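PDB 2BBD: coat protein from Sulfolobus turreted icosahedral virus, which serves as the major capsid protein, building the icosahedral protein shell of this archaeal virus. Local coordinates for residues 75-80 with 183-188; 85-90 with 261-266; 213-218 with 270-275; 231-236 with 295-300. One frame throughout, in Å; residues are numbered along the deposited sequence.

Overall arrangement
Running from the N terminus, the chain opens contact 1 on strand 72-78 and, in the helix that follows, contact 2. Strand 182-193 closes the long loop of contact 1 by pairing in parallel with the first strand. Contacts 3 and 4 start only later, on strands 210-219 and 230-237, and all three remaining loops close in order: contact 2 after helix 250-261, contact 3 on strand 270-284, contact 4 on strand 293-299. Contact 2 therefore crosses the other three, and contacts 3 and 4 cross each other. Contacts 1 and 2 join the halves of an evident double jelly roll, contact 3 lies at the edge of the shared sheet, and contact 4 lies in the sheet packed against it.

Contact 1: 75-80 with 183-188; sequences YSVSGT and PKVIEI
The isopropyl group of V185 sits like a knuckle on the ring of Y75, its CB 3.6 Å from the ring centroid and over one face, toward the rim. Both methyls of V185 lie over that face, CG2 near CZ, while P183 CB touches Y75 CE2 at 4.2 Å. The ring lies alongside V185 because CG of Y75 stands opposite its own carbonyl carbon (chi1 -81°). CG1 of V77 then fills the next hollow, 3.9 Å from V185 CG1. On the other face of the sheet the chain of I186 doubles back (chi2 -65°), bringing CD1 to 3.7 Å from S76 CB. The two parallel strands are stitched by S76 N to V185 O at 3.0 Å and E187 N to S76 O at 2.8 Å. Past them, E187 stretches out so that OE2 takes both S78 N (2.9 Å) and S78 OG (2.5 Å), the hydroxyl on its syn side; OE1 bonds to Y217. S78 is the N-cap residue of helix 79-89, and its OG also meets G81 N. Strand 61-68 flanks strand 72-78, strand 303-313 flanks strand 182-193, and L308 lies against V77 and V185, making one sheet that runs across both jelly rolls.

Contact 2: 85-90 with 261-266; sequences LMYYTT and YQVAPY
Two tyrosine hydroxyls tie the end of helix 79-89 to the backbone of 261-266. Y87 OH donates to A264 O at 2.7 Å, approaching from well above the plane of that carbonyl. Y266 N donates in turn to Y88 OH at 3.1 Å, a nearly straight bond (165°), and the same hydroxyl pairs with S270 on strand 270-284, so it is gripped from two directions. Aromatic packing flanks these bonds. The ring of Y87 leaves the helix with CG trans to the backbone N (chi1 169°), which carries it across to Y266; the edge of Y266 points into its face in a T-shaped pair, centroids 5.2 Å apart and planes at 78°. Y88 turns its own edge to the face of Y261, more offset, with centroids 5.9 Å apart. In the double jelly-roll fold the helix belongs to the N-terminal barrel and 261-266 is the link from helix 250-261 to strand 270-284 of the C-terminal one, so these tyrosines fasten barrel to barrel. V263 adds apolar contact, its branches dividing between the two helix tyrosines: CG1 rests 4.2 Å from Y88 CD1 and CG2 3.9 Å from Y87 CZ. Solvent supplies one further bridge, a water that donates to Y88 O at 2.6 Å and to Y261 O at 3.0 Å.

Contact 3: 213-218 with 270-275; sequences RQLVYV and SAIIDF
R213 and D274 lie side by side across a non-hydrogen-bonded pair, with R213 NE 3.1 Å from D274 OD2 in a salt bridge whose guanidinium and carboxylate planes stand 69° apart. A bend in the arginine chain (chi3 54°) folds the guanidinium to this oblique position. Next to it, Q214 and I273 form a hydrogen-bonded pair: Q214 N reaches I273 O at 2.9 Å and I273 N reaches Q214 O at 2.7 Å. V216 and A271 repeat the pattern, V216 N to A271 O at 2.8 Å. On the Q214 face, F275 CZ presses on Q214 CB at 3.6 Å, the ring and the amide only 20° from parallel, and I273 CD1 touches V216 CG2 at 4.0 Å. L215 CD1 packs on I272 CG1, 3.8 Å away, on the other face.

Further out, D274 OD1 bonds to Y261 OH, while the amide of Q214 is held at both ends, NE2 by Y233 and OE1 by S307. Strand 303-313 continues the sheet beyond 213-218, and strand 293-299 of the facing sheet covers Q214 and V216. A buried acid paired with an arginine and a tyrosine hydroxyl would probably stay ionised, and the amide, bonded to both sheets of the C-terminal jelly roll, is fixed in its rotation.

Contact 4: 231-236 with 295-300; sequences TEYELK and YDLALQ
T231 N donates to A298 O at 2.8 Å at the start of an antiparallel strand pair, in the four-stranded sheet that faces the larger sheet in the C-terminal jelly roll. A water 2.7 Å from T231 OG1 donates a long bond to Q300 OE1, bridging the strand ends. E232 comes next and lays its CB 3.7 Å from A298 CB. Y233 points to the opposite face, toward the barrel interior; with CG swung to the far side from its own N (chi1 171°), the ring sits beside L297, whose CD2 meets the ring edge at CD1, 3.6 Å away, and Y295 packs against the same ring. E234 and D296 then form a hydrogen-bonded pair, D296 N reaching E234 O at 2.6 Å. Their carboxylates, planes 80° apart, come within 3.8 Å from E234 OE2 to D296 OD1. D244 and E294 add more acid close by, so one of these groups may hold a proton, although K247 touches E234. L235 returns to the interior face and sets CD1 4.2 Å from Y295 CB. At the end of the segment K236 leads its extended chain away, while its CB stays near D296, 4.3 Å from OD1.

Contact 1: 75-80 with 183-188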
loop_
_atom_site.group_PDB
_atom_site.type_symbol
_atom_site.label_atom_id
_atom_site.label_comp_id
_atom_site.label_asym_id
_atom_site.label_seq_id
_atom_site.Cartn_x
_atom_site.Cartn_y
_atom_site.Cartn_z
ATOM N N TYR A 75 0.504 0.945 8.813
ATOM C CA TYR A 75 -0.088 1.143 7.496
ATOM C C TYR A 75 -1.273 2.089 7.565
ATOM O O TYR A 75 -2.075 2.040 8.501
ATOM C CB TYR A 75 -0.593 -0.180 6.915
ATOM C CG TYR A 75 0.456 -1.053 6.276
ATOM C CD1 TYR A 75 0.516 -1.199 4.883
ATOM C CD2 TYR A 75 1.373 -1.756 7.054
ATOM C CE1 TYR A 75 1.466 -2.028 4.287
ATOM C CE2 TYR A 75 2.327 -2.585 6.470
ATOM C CZ TYR A 75 2.366 -2.718 5.088
ATOM O OH TYR A 75 3.299 -3.549 4.521
ATOM N N SER A 76 -1.368 2.944 6.554
ATOM C CA SER A 76 -2.461 3.886 6.397
ATOM C C SER A 76 -2.535 4.047 4.877
ATOM O O SER A 76 -1.846 4.880 4.287
ATOM C CB SER A 76 -2.142 5.220 7.068
ATOM O OG SER A 76 -3.270 6.072 7.000
ATOM N N VAL A 77 -3.358 3.220 4.249
ATOM C CA VAL A 77 -3.497 3.219 2.798
ATOM C C VAL A 77 -4.935 2.934 2.381
ATOM O O VAL A 77 -5.704 2.311 3.118
ATOM C CB VAL A 77 -2.614 2.119 2.171
ATOM C CG1 VAL A 77 -1.145 2.338 2.513
ATOM C CG2 VAL A 77 -3.064 0.756 2.688
ATOM N N SER A 78 -5.280 3.374 1.178
ATOM C CA SER A 78 -6.609 3.150 0.631
ATOM C C SER A 78 -6.654 1.711 0.118
ATOM O O SER A 78 -5.615 1.090 -0.078
ATOM C CB SER A 78 -6.864 4.120 -0.525
ATOM O OG SER A 78 -5.907 3.948 -1.558
ATOM N N GLY A 79 -7.849 1.172 -0.087
ATOM C CA GLY A 79 -7.940 -0.179 -0.614
ATOM C C GLY A 79 -7.387 -0.174 -2.041
ATOM O O GLY A 79 -6.780 -1.151 -2.495
ATOM N N THR A 80 -7.592 0.944 -2.732
ATOM C CA THR A 80 -7.117 1.128 -4.106
ATOM C C THR A 80 -5.590 1.078 -4.220
ATOM O O THR A 80 -5.046 0.287 -4.987
ATOM C CB THR A 80 -7.598 2.481 -4.682
ATOM O OG1 THR A 80 -9.010 2.438 -4.897
ATOM C CG2 THR A 80 -6.894 2.773 -6.001
ATOM N N PRO A 183 7.684 -1.389 9.502
ATOM C CA PRO A 183 7.179 -0.840 8.245
ATOM C C PRO A 183 6.376 0.428 8.525
ATOM O O PRO A 183 5.742 0.548 9.574
ATOM C CB PRO A 183 6.318 -1.977 7.695
ATOM C CG PRO A 183 5.832 -2.660 8.944
ATOM C CD PRO A 183 7.078 -2.700 9.788
ATOM N N LYS A 184 6.454 1.386 7.605
ATOM C CA LYS A 184 5.722 2.646 7.710
ATOM C C LYS A 184 5.190 2.939 6.303
ATOM O O LYS A 184 5.723 3.776 5.574
ATOM C CB LYS A 184 6.645 3.770 8.173
ATOM C CG LYS A 184 5.916 5.073 8.483
ATOM C CD LYS A 184 6.903 6.180 8.802
ATOM C CE LYS A 184 6.201 7.465 9.212
ATOM N NZ LYS A 184 5.471 7.319 10.507
ATOM N N VAL A 185 4.138 2.217 5.935
ATOM C CA VAL A 185 3.512 2.326 4.621
ATOM C C VAL A 185 2.329 3.282 4.672
ATOM O O VAL A 185 1.247 2.928 5.132
ATOM C CB VAL A 185 3.063 0.931 4.161
ATOM C CG1 VAL A 185 2.480 0.988 2.762
ATOM C CG2 VAL A 185 4.260 -0.025 4.221
ATOM N N ILE A 186 2.546 4.496 4.181
ATOM C CA ILE A 186 1.523 5.528 4.225
ATOM C C ILE A 186 1.171 6.097 2.855
ATOM O O ILE A 186 2.052 6.343 2.026
ATOM C CB ILE A 186 1.985 6.708 5.110
ATOM C CG1 ILE A 186 2.538 6.194 6.446
ATOM C CG2 ILE A 186 0.832 7.667 5.324
ATOM C CD1 ILE A 186 1.507 5.505 7.340
ATOM N N GLU A 187 -0.120 6.319 2.624
ATOM C CA GLU A 187 -0.556 6.889 1.360
ATOM C C GLU A 187 -0.871 8.363 1.583
ATOM O O GLU A 187 -1.642 8.715 2.477
ATOM C CB GLU A 187 -1.795 6.165 0.819
ATOM C CG GLU A 187 -2.054 6.478 -0.643
ATOM C CD GLU A 187 -3.240 5.729 -1.219
ATOM O OE1 GLU A 187 -3.178 5.348 -2.402
ATOM O OE2 GLU A 187 -4.236 5.530 -0.502
ATOM N N ILE A 188 -0.268 9.222 0.768
ATOM C CA ILE A 188 -0.464 10.661 0.874
ATOM C C ILE A 188 -0.957 11.245 -0.440
ATOM O O ILE A 188 -0.310 11.110 -1.482
ATOM C CB ILE A 188 0.847 11.368 1.264
ATOM C CG1 ILE A 188 1.413 10.733 2.535
ATOM C CG2 ILE A 188 0.586 12.861 1.477
ATOM C CD1 ILE A 188 2.754 11.289 2.933
#

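Contact 2: 85-90 with 261-266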
loop_
_atom_site.group_PDB
_atom_site.type_symbol
_atom_site.label_atom_id
_atom_site.label_comp_id
_atom_site.label_asym_id
_atom_site.label_seq_id
_atom_site.Cartn_x
_atom_site.Cartn_y
_atom_site.Cartn_z
ATOM N N LEU A 85 -0.595 -1.909 -5.457
ATOM C CA LEU A 85 0.719 -2.379 -5.035
ATOM C C LEU A 85 0.734 -3.909 -5.127
ATOM O O LEU A 85 1.731 -4.507 -5.532
ATOM C CB LEU A 85 1.029 -1.938 -3.597
ATOM C CG LEU A 85 2.432 -2.303 -3.083
ATOM C CD1 LEU A 85 3.484 -1.572 -3.910
ATOM C CD2 LEU A 85 2.571 -1.932 -1.609
HETATM N N MSE A 86 -0.378 -4.546 -4.765
HETATM C CA MSE A 86 -0.456 -6.003 -4.838
HETATM C C MSE A 86 -0.326 -6.465 -6.293
HETATM O O MSE A 86 0.353 -7.442 -6.598
HETATM C CB MSE A 86 -1.789 -6.502 -4.265
HETATM C CG MSE A 86 -1.978 -6.242 -2.784
HETATM SE SE MSE A 86 -0.549 -7.027 -1.723
HETATM C CE MSE A 86 0.328 -5.385 -1.181
ATOM N N TYR A 87 -1.002 -5.757 -7.185
ATOM C CA TYR A 87 -0.970 -6.079 -8.604
ATOM C C TYR A 87 0.477 -6.161 -9.090
ATOM O O TYR A 87 0.877 -7.135 -9.715
ATOM C CB TYR A 87 -1.727 -5.001 -9.387
ATOM C CG TYR A 87 -1.554 -5.063 -10.887
ATOM C CD1 TYR A 87 -2.391 -5.849 -11.682
ATOM C CD2 TYR A 87 -0.561 -4.310 -11.516
ATOM C CE1 TYR A 87 -2.246 -5.871 -13.076
ATOM C CE2 TYR A 87 -0.401 -4.332 -12.899
ATOM C CZ TYR A 87 -1.242 -5.104 -13.671
ATOM O OH TYR A 87 -1.083 -5.087 -15.029
ATOM N N TYR A 88 1.257 -5.129 -8.798
ATOM C CA TYR A 88 2.650 -5.090 -9.227
ATOM C C TYR A 88 3.553 -6.134 -8.564
ATOM O O TYR A 88 4.332 -6.813 -9.241
ATOM C CB TYR A 88 3.227 -3.690 -8.987
ATOM C CG TYR A 88 2.818 -2.677 -10.036
ATOM C CD1 TYR A 88 3.355 -2.728 -11.318
ATOM C CD2 TYR A 88 1.894 -1.674 -9.749
ATOM C CE1 TYR A 88 2.986 -1.804 -12.297
ATOM C CE2 TYR A 88 1.513 -0.739 -10.722
ATOM C CZ TYR A 88 2.067 -0.813 -11.999
ATOM O OH TYR A 88 1.719 0.098 -12.975
ATOM N N THR A 89 3.436 -6.262 -7.243
ATOM C CA THR A 89 4.269 -7.190 -6.497
ATOM C C THR A 89 3.915 -8.664 -6.692
ATOM O O THR A 89 4.644 -9.538 -6.229
ATOM C CB THR A 89 4.252 -6.841 -4.988
ATOM O OG1 THR A 89 2.914 -6.912 -4.487
ATOM C CG2 THR A 89 4.780 -5.432 -4.777
ATOM N N THR A 90 2.805 -8.940 -7.373
ATOM C CA THR A 90 2.399 -10.322 -7.623
ATOM C C THR A 90 2.474 -10.630 -9.121
ATOM O O THR A 90 2.003 -11.674 -9.571
ATOM C CB THR A 90 0.945 -10.595 -7.159
ATOM O OG1 THR A 90 0.060 -9.718 -7.860
ATOM C CG2 THR A 90 0.805 -10.374 -5.657
ATOM N N TYR A 261 8.827 -5.980 -12.224
ATOM C CA TYR A 261 7.696 -6.776 -11.740
ATOM C C TYR A 261 7.145 -7.798 -12.709
ATOM O O TYR A 261 6.218 -8.540 -12.376
ATOM C CB TYR A 261 6.583 -5.835 -11.298
ATOM C CG TYR A 261 7.050 -4.902 -10.224
ATOM C CD1 TYR A 261 7.258 -5.363 -8.928
ATOM C CD2 TYR A 261 7.365 -3.577 -10.513
ATOM C CE1 TYR A 261 7.771 -4.537 -7.940
ATOM C CE2 TYR A 261 7.883 -2.734 -9.531
ATOM C CZ TYR A 261 8.085 -3.227 -8.245
ATOM O OH TYR A 261 8.615 -2.419 -7.270
ATOM N N GLN A 262 7.704 -7.818 -13.915
ATOM C CA GLN A 262 7.301 -8.758 -14.943
ATOM C C GLN A 262 5.805 -8.742 -15.201
ATOM O O GLN A 262 5.146 -9.782 -15.249
ATOM C CB GLN A 262 7.781 -10.152 -14.546
ATOM C CG GLN A 262 9.262 -10.135 -14.179
ATOM C CD GLN A 262 9.700 -11.338 -13.363
ATOM O OE1 GLN A 262 10.723 -11.291 -12.676
ATOM N NE2 GLN A 262 8.933 -12.423 -13.436
ATOM N N VAL A 263 5.273 -7.541 -15.379
ATOM C CA VAL A 263 3.858 -7.369 -15.647
ATOM C C VAL A 263 3.645 -5.987 -16.257
ATOM O O VAL A 263 4.389 -5.047 -15.967
ATOM C CB VAL A 263 3.019 -7.518 -14.336
ATOM C CG1 VAL A 263 3.305 -6.367 -13.400
ATOM C CG2 VAL A 263 1.542 -7.592 -14.665
ATOM N N ALA A 264 2.643 -5.879 -17.122
ATOM C CA ALA A 264 2.319 -4.617 -17.764
ATOM C C ALA A 264 1.748 -3.676 -16.700
ATOM O O ALA A 264 1.366 -4.120 -15.615
ATOM C CB ALA A 264 1.299 -4.845 -18.875
ATOM N N PRO A 265 1.677 -2.367 -16.999
ATOM C CA PRO A 265 1.153 -1.355 -16.068
ATOM C C PRO A 265 -0.295 -1.607 -15.653
ATOM O O PRO A 265 -1.103 -2.072 -16.453
ATOM C CB PRO A 265 1.275 -0.047 -16.859
ATOM C CG PRO A 265 2.358 -0.334 -17.860
ATOM C CD PRO A 265 2.054 -1.747 -18.281
ATOM N N TYR A 266 -0.616 -1.286 -14.403
ATOM C CA TYR A 266 -1.978 -1.444 -13.899
ATOM C C TYR A 266 -2.895 -0.586 -14.780
ATOM O O TYR A 266 -4.032 -0.956 -15.076
ATOM C CB TYR A 266 -2.048 -0.986 -12.442
ATOM C CG TYR A 266 -3.424 -1.074 -11.863
ATOM C CD1 TYR A 266 -3.969 -2.303 -11.481
ATOM C CD2 TYR A 266 -4.204 0.073 -11.720
ATOM C CE1 TYR A 266 -5.260 -2.379 -10.967
ATOM C CE2 TYR A 266 -5.491 0.003 -11.210
ATOM C CZ TYR A 266 -6.012 -1.223 -10.833
ATOM O OH TYR A 266 -7.284 -1.269 -10.319
HETATM O O HOH W 1 6.092 -8.764 -9.435
#

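Contact 3: 213-218 with 270-275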
loop_
_atom_site.group_PDB
_atom_site.type_symbol
_atom_site.label_atom_id
_atom_site.label_comp_id
_atom_site.label_asym_id
_atom_site.label_seq_id
_atom_site.Cartn_x
_atom_site.Cartn_y
_atom_site.Cartn_z
ATOM N N ARG A 213 10.153 2.158 -1.835
ATOM C CA ARG A 213 9.539 2.383 -3.133
ATOM C C ARG A 213 8.297 3.249 -3.027
ATOM O O ARG A 213 7.640 3.306 -1.981
ATOM C CB ARG A 213 9.202 1.054 -3.812
ATOM C CG ARG A 213 8.150 0.233 -3.112
ATOM C CD ARG A 213 8.036 -1.123 -3.764
ATOM N NE ARG A 213 9.341 -1.773 -3.816
ATOM C CZ ARG A 213 9.521 -3.089 -3.826
ATOM N NH1 ARG A 213 8.475 -3.906 -3.788
ATOM N NH2 ARG A 213 10.750 -3.591 -3.862
ATOM N N GLN A 214 7.994 3.941 -4.119
ATOM C CA GLN A 214 6.848 4.825 -4.160
ATOM C C GLN A 214 5.908 4.469 -5.293
ATOM O O GLN A 214 6.322 4.392 -6.457
ATOM C CB GLN A 214 7.319 6.262 -4.335
ATOM C CG GLN A 214 6.211 7.295 -4.325
ATOM C CD GLN A 214 6.687 8.641 -4.816
ATOM O OE1 GLN A 214 5.998 9.657 -4.666
ATOM N NE2 GLN A 214 7.872 8.660 -5.419
ATOM N N LEU A 215 4.646 4.238 -4.947
ATOM C CA LEU A 215 3.630 3.935 -5.939
ATOM C C LEU A 215 2.882 5.229 -6.190
ATOM O O LEU A 215 2.378 5.856 -5.261
ATOM C CB LEU A 215 2.641 2.879 -5.441
ATOM C CG LEU A 215 1.337 2.836 -6.263
ATOM C CD1 LEU A 215 1.645 2.505 -7.730
ATOM C CD2 LEU A 215 0.374 1.807 -5.665
ATOM N N VAL A 216 2.828 5.639 -7.448
ATOM C CA VAL A 216 2.132 6.857 -7.797
ATOM C C VAL A 216 1.073 6.576 -8.838
ATOM O O VAL A 216 1.341 5.910 -9.836
ATOM C CB VAL A 216 3.084 7.919 -8.393
ATOM C CG1 VAL A 216 2.289 9.189 -8.729
ATOM C CG2 VAL A 216 4.225 8.211 -7.421
ATOM N N TYR A 217 -0.136 7.066 -8.593
ATOM C CA TYR A 217 -1.201 6.919 -9.568
ATOM C C TYR A 217 -1.973 8.220 -9.606
ATOM O O TYR A 217 -2.044 8.943 -8.616
ATOM C CB TYR A 217 -2.119 5.726 -9.278
ATOM C CG TYR A 217 -2.805 5.725 -7.937
ATOM C CD1 TYR A 217 -2.137 5.295 -6.794
ATOM C CD2 TYR A 217 -4.142 6.095 -7.822
ATOM C CE1 TYR A 217 -2.788 5.222 -5.563
ATOM C CE2 TYR A 217 -4.808 6.028 -6.589
ATOM C CZ TYR A 217 -4.123 5.586 -5.465
ATOM O OH TYR A 217 -4.770 5.496 -4.247
ATOM N N VAL A 218 -2.528 8.519 -10.772
ATOM C CA VAL A 218 -3.241 9.764 -10.986
ATOM C C VAL A 218 -4.690 9.564 -11.427
ATOM O O VAL A 218 -4.991 8.698 -12.239
ATOM C CB VAL A 218 -2.471 10.605 -12.034
ATOM C CG1 VAL A 218 -3.108 11.945 -12.197
ATOM C CG2 VAL A 218 -1.020 10.756 -11.589
ATOM N N SER A 270 -0.407 4.786 -13.584
ATOM C CA SER A 270 0.213 4.251 -12.377
ATOM C C SER A 270 1.650 3.811 -12.633
ATOM O O SER A 270 1.948 3.238 -13.679
ATOM C CB SER A 270 -0.580 3.043 -11.870
ATOM O OG SER A 270 -0.485 1.959 -12.785
ATOM N N ALA A 271 2.526 4.071 -11.667
ATOM C CA ALA A 271 3.926 3.668 -11.776
ATOM C C ALA A 271 4.600 3.567 -10.407
ATOM O O ALA A 271 4.197 4.219 -9.441
ATOM C CB ALA A 271 4.696 4.648 -12.680
ATOM N N ILE A 272 5.626 2.727 -10.327
ATOM C CA ILE A 272 6.370 2.553 -9.092
ATOM C C ILE A 272 7.819 3.006 -9.236
ATOM O O ILE A 272 8.484 2.706 -10.229
ATOM C CB ILE A 272 6.374 1.090 -8.643
ATOM C CG1 ILE A 272 4.957 0.672 -8.213
ATOM C CG2 ILE A 272 7.380 0.909 -7.516
ATOM C CD1 ILE A 272 4.808 -0.805 -7.899
ATOM N N ILE A 273 8.294 3.737 -8.235
ATOM C CA ILE A 273 9.670 4.210 -8.210
ATOM C C ILE A 273 10.448 3.430 -7.168
ATOM O O ILE A 273 10.262 3.644 -5.969
ATOM C CB ILE A 273 9.787 5.705 -7.809
ATOM C CG1 ILE A 273 9.159 6.600 -8.871
ATOM C CG2 ILE A 273 11.248 6.063 -7.580
ATOM C CD1 ILE A 273 7.656 6.680 -8.773
ATOM N N ASP A 274 11.304 2.518 -7.614
ATOM C CA ASP A 274 12.133 1.768 -6.681
ATOM C C ASP A 274 13.384 2.608 -6.484
ATOM O O ASP A 274 14.266 2.642 -7.341
ATOM C CB ASP A 274 12.490 0.392 -7.244
ATOM C CG ASP A 274 11.298 -0.547 -7.285
ATOM O OD1 ASP A 274 10.584 -0.577 -8.304
ATOM O OD2 ASP A 274 11.068 -1.248 -6.282
ATOM N N PHE A 275 13.440 3.295 -5.350
ATOM C CA PHE A 275 14.551 4.176 -5.027
ATOM C C PHE A 275 15.955 3.584 -5.142
ATOM O O PHE A 275 16.863 4.265 -5.615
ATOM C CB PHE A 275 14.327 4.780 -3.640
ATOM C CG PHE A 275 13.084 5.630 -3.553
ATOM C CD1 PHE A 275 13.001 6.836 -4.243
ATOM C CD2 PHE A 275 11.980 5.204 -2.811
ATOM C CE1 PHE A 275 11.833 7.615 -4.201
ATOM C CE2 PHE A 275 10.812 5.966 -2.760
ATOM C CZ PHE A 275 10.738 7.179 -3.459
#

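Contact 4: 231-236 with 295-300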
loop_
_atom_site.group_PDB
_atom_site.type_symbol
_atom_site.label_atom_id
_atom_site.label_comp_id
_atom_site.label_asym_id
_atom_site.label_seq_id
_atom_site.Cartn_x
_atom_site.Cartn_y
_atom_site.Cartn_z
ATOM N N THR A 231 3.216 12.253 -17.898
ATOM C CA THR A 231 4.211 12.107 -18.959
ATOM C C THR A 231 5.649 12.068 -18.452
ATOM O O THR A 231 6.518 11.460 -19.078
ATOM C CB THR A 231 4.077 13.246 -19.984
ATOM O OG1 THR A 231 4.212 14.509 -19.318
ATOM C CG2 THR A 231 2.723 13.184 -20.655
ATOM N N GLU A 232 5.893 12.699 -17.308
ATOM C CA GLU A 232 7.236 12.749 -16.743
ATOM C C GLU A 232 7.216 12.753 -15.217
ATOM O O GLU A 232 6.335 13.360 -14.604
ATOM C CB GLU A 232 7.949 14.014 -17.235
ATOM C CG GLU A 232 9.427 14.104 -16.886
ATOM C CD GLU A 232 10.322 13.502 -17.962
ATOM O OE1 GLU A 232 9.900 13.470 -19.142
ATOM O OE2 GLU A 232 11.453 13.076 -17.636
ATOM N N TYR A 233 8.202 12.083 -14.621
ATOM C CA TYR A 233 8.345 12.004 -13.168
ATOM C C TYR A 233 9.728 12.529 -12.810
ATOM O O TYR A 233 10.712 12.228 -13.482
ATOM C CB TYR A 233 8.221 10.560 -12.671
ATOM C CG TYR A 233 8.573 10.398 -11.205
ATOM C CD1 TYR A 233 7.598 10.508 -10.214
ATOM C CD2 TYR A 233 9.893 10.156 -10.807
ATOM C CE1 TYR A 233 7.924 10.378 -8.863
ATOM C CE2 TYR A 233 10.230 10.027 -9.454
ATOM C CZ TYR A 233 9.241 10.138 -8.494
ATOM O OH TYR A 233 9.561 10.008 -7.165
ATOM N N GLU A 234 9.802 13.290 -11.728
ATOM C CA GLU A 234 11.064 13.874 -11.317
ATOM C C GLU A 234 11.240 13.866 -9.797
ATOM O O GLU A 234 10.350 14.302 -9.064
ATOM C CB GLU A 234 11.117 15.310 -11.838
ATOM C CG GLU A 234 12.461 15.998 -11.770
ATOM C CD GLU A 234 12.378 17.441 -12.256
ATOM O OE1 GLU A 234 11.580 17.714 -13.179
ATOM O OE2 GLU A 234 13.110 18.297 -11.721
ATOM N N LEU A 235 12.378 13.348 -9.339
ATOM C CA LEU A 235 12.710 13.326 -7.916
ATOM C C LEU A 235 13.882 14.292 -7.811
ATOM O O LEU A 235 14.971 14.026 -8.334
ATOM C CB LEU A 235 13.139 11.931 -7.455
ATOM C CG LEU A 235 13.389 11.869 -5.943
ATOM C CD1 LEU A 235 12.068 12.107 -5.202
ATOM C CD2 LEU A 235 13.998 10.520 -5.554
ATOM N N LYS A 236 13.662 15.411 -7.134
ATOM C CA LYS A 236 14.692 16.433 -7.040
ATOM C C LYS A 236 15.073 16.887 -5.633
ATOM O O LYS A 236 14.214 17.050 -4.762
ATOM C CB LYS A 236 14.237 17.643 -7.866
ATOM C CG LYS A 236 15.183 18.829 -7.903
ATOM C CD LYS A 236 14.514 19.982 -8.648
ATOM C CE LYS A 236 15.422 21.193 -8.782
ATOM N NZ LYS A 236 14.726 22.319 -9.493
ATOM N N TYR A 295 8.923 15.227 -5.183
ATOM C CA TYR A 295 8.673 14.429 -6.373
ATOM C C TYR A 295 7.747 15.320 -7.204
ATOM O O TYR A 295 6.850 15.977 -6.666
ATOM C CB TYR A 295 8.072 13.053 -6.035
ATOM C CG TYR A 295 6.582 12.973 -5.789
ATOM C CD1 TYR A 295 5.692 12.795 -6.843
ATOM C CD2 TYR A 295 6.070 12.996 -4.490
ATOM C CE1 TYR A 295 4.326 12.636 -6.612
ATOM C CE2 TYR A 295 4.714 12.836 -4.249
ATOM C CZ TYR A 295 3.848 12.658 -5.310
ATOM O OH TYR A 295 2.500 12.516 -5.072
ATOM N N ASP A 296 8.015 15.383 -8.505
ATOM C CA ASP A 296 7.260 16.235 -9.417
ATOM C C ASP A 296 6.678 15.451 -10.580
ATOM O O ASP A 296 7.217 14.419 -10.983
ATOM C CB ASP A 296 8.181 17.325 -9.978
ATOM C CG ASP A 296 9.039 17.979 -8.908
ATOM O OD1 ASP A 296 10.214 18.285 -9.198
ATOM O OD2 ASP A 296 8.541 18.197 -7.783
ATOM N N LEU A 297 5.584 15.960 -11.131
ATOM C CA LEU A 297 4.948 15.305 -12.258
ATOM C C LEU A 297 4.547 16.272 -13.366
ATOM O O LEU A 297 4.297 17.452 -13.127
ATOM C CB LEU A 297 3.702 14.540 -11.803
ATOM C CG LEU A 297 3.846 13.360 -10.836
ATOM C CD1 LEU A 297 2.445 12.857 -10.471
ATOM C CD2 LEU A 297 4.681 12.239 -11.468
ATOM N N ALA A 298 4.518 15.750 -14.587
ATOM C CA ALA A 298 4.083 16.509 -15.747
ATOM C C ALA A 298 2.791 15.807 -16.112
ATOM O O ALA A 298 2.800 14.609 -16.402
ATOM C CB ALA A 298 5.091 16.393 -16.887
ATOM N N LEU A 299 1.682 16.542 -16.091
ATOM C CA LEU A 299 0.383 15.950 -16.396
ATOM C C LEU A 299 -0.347 16.590 -17.574
ATOM O O LEU A 299 -0.346 17.806 -17.721
ATOM C CB LEU A 299 -0.524 16.028 -15.162
ATOM C CG LEU A 299 -0.008 15.434 -13.853
ATOM C CD1 LEU A 299 -1.016 15.706 -12.744
ATOM C CD2 LEU A 299 0.224 13.946 -14.014
ATOM N N GLN A 300 -0.994 15.752 -18.386
ATOM C CA GLN A 300 -1.764 16.194 -19.555
ATOM C C GLN A 300 -3.054 16.904 -19.143
ATOM O O GLN A 300 -3.641 17.647 -19.928
ATOM C CB GLN A 300 -2.146 14.995 -20.415
ATOM C CG GLN A 300 -0.987 14.209 -21.001
ATOM C CD GLN A 300 -0.404 14.885 -22.220
ATOM O OE1 GLN A 300 0.592 15.612 -22.134
ATOM N NE2 GLN A 300 -1.035 14.666 -23.369
HETATM O O HOH W 2 2.378 16.460 -19.529
#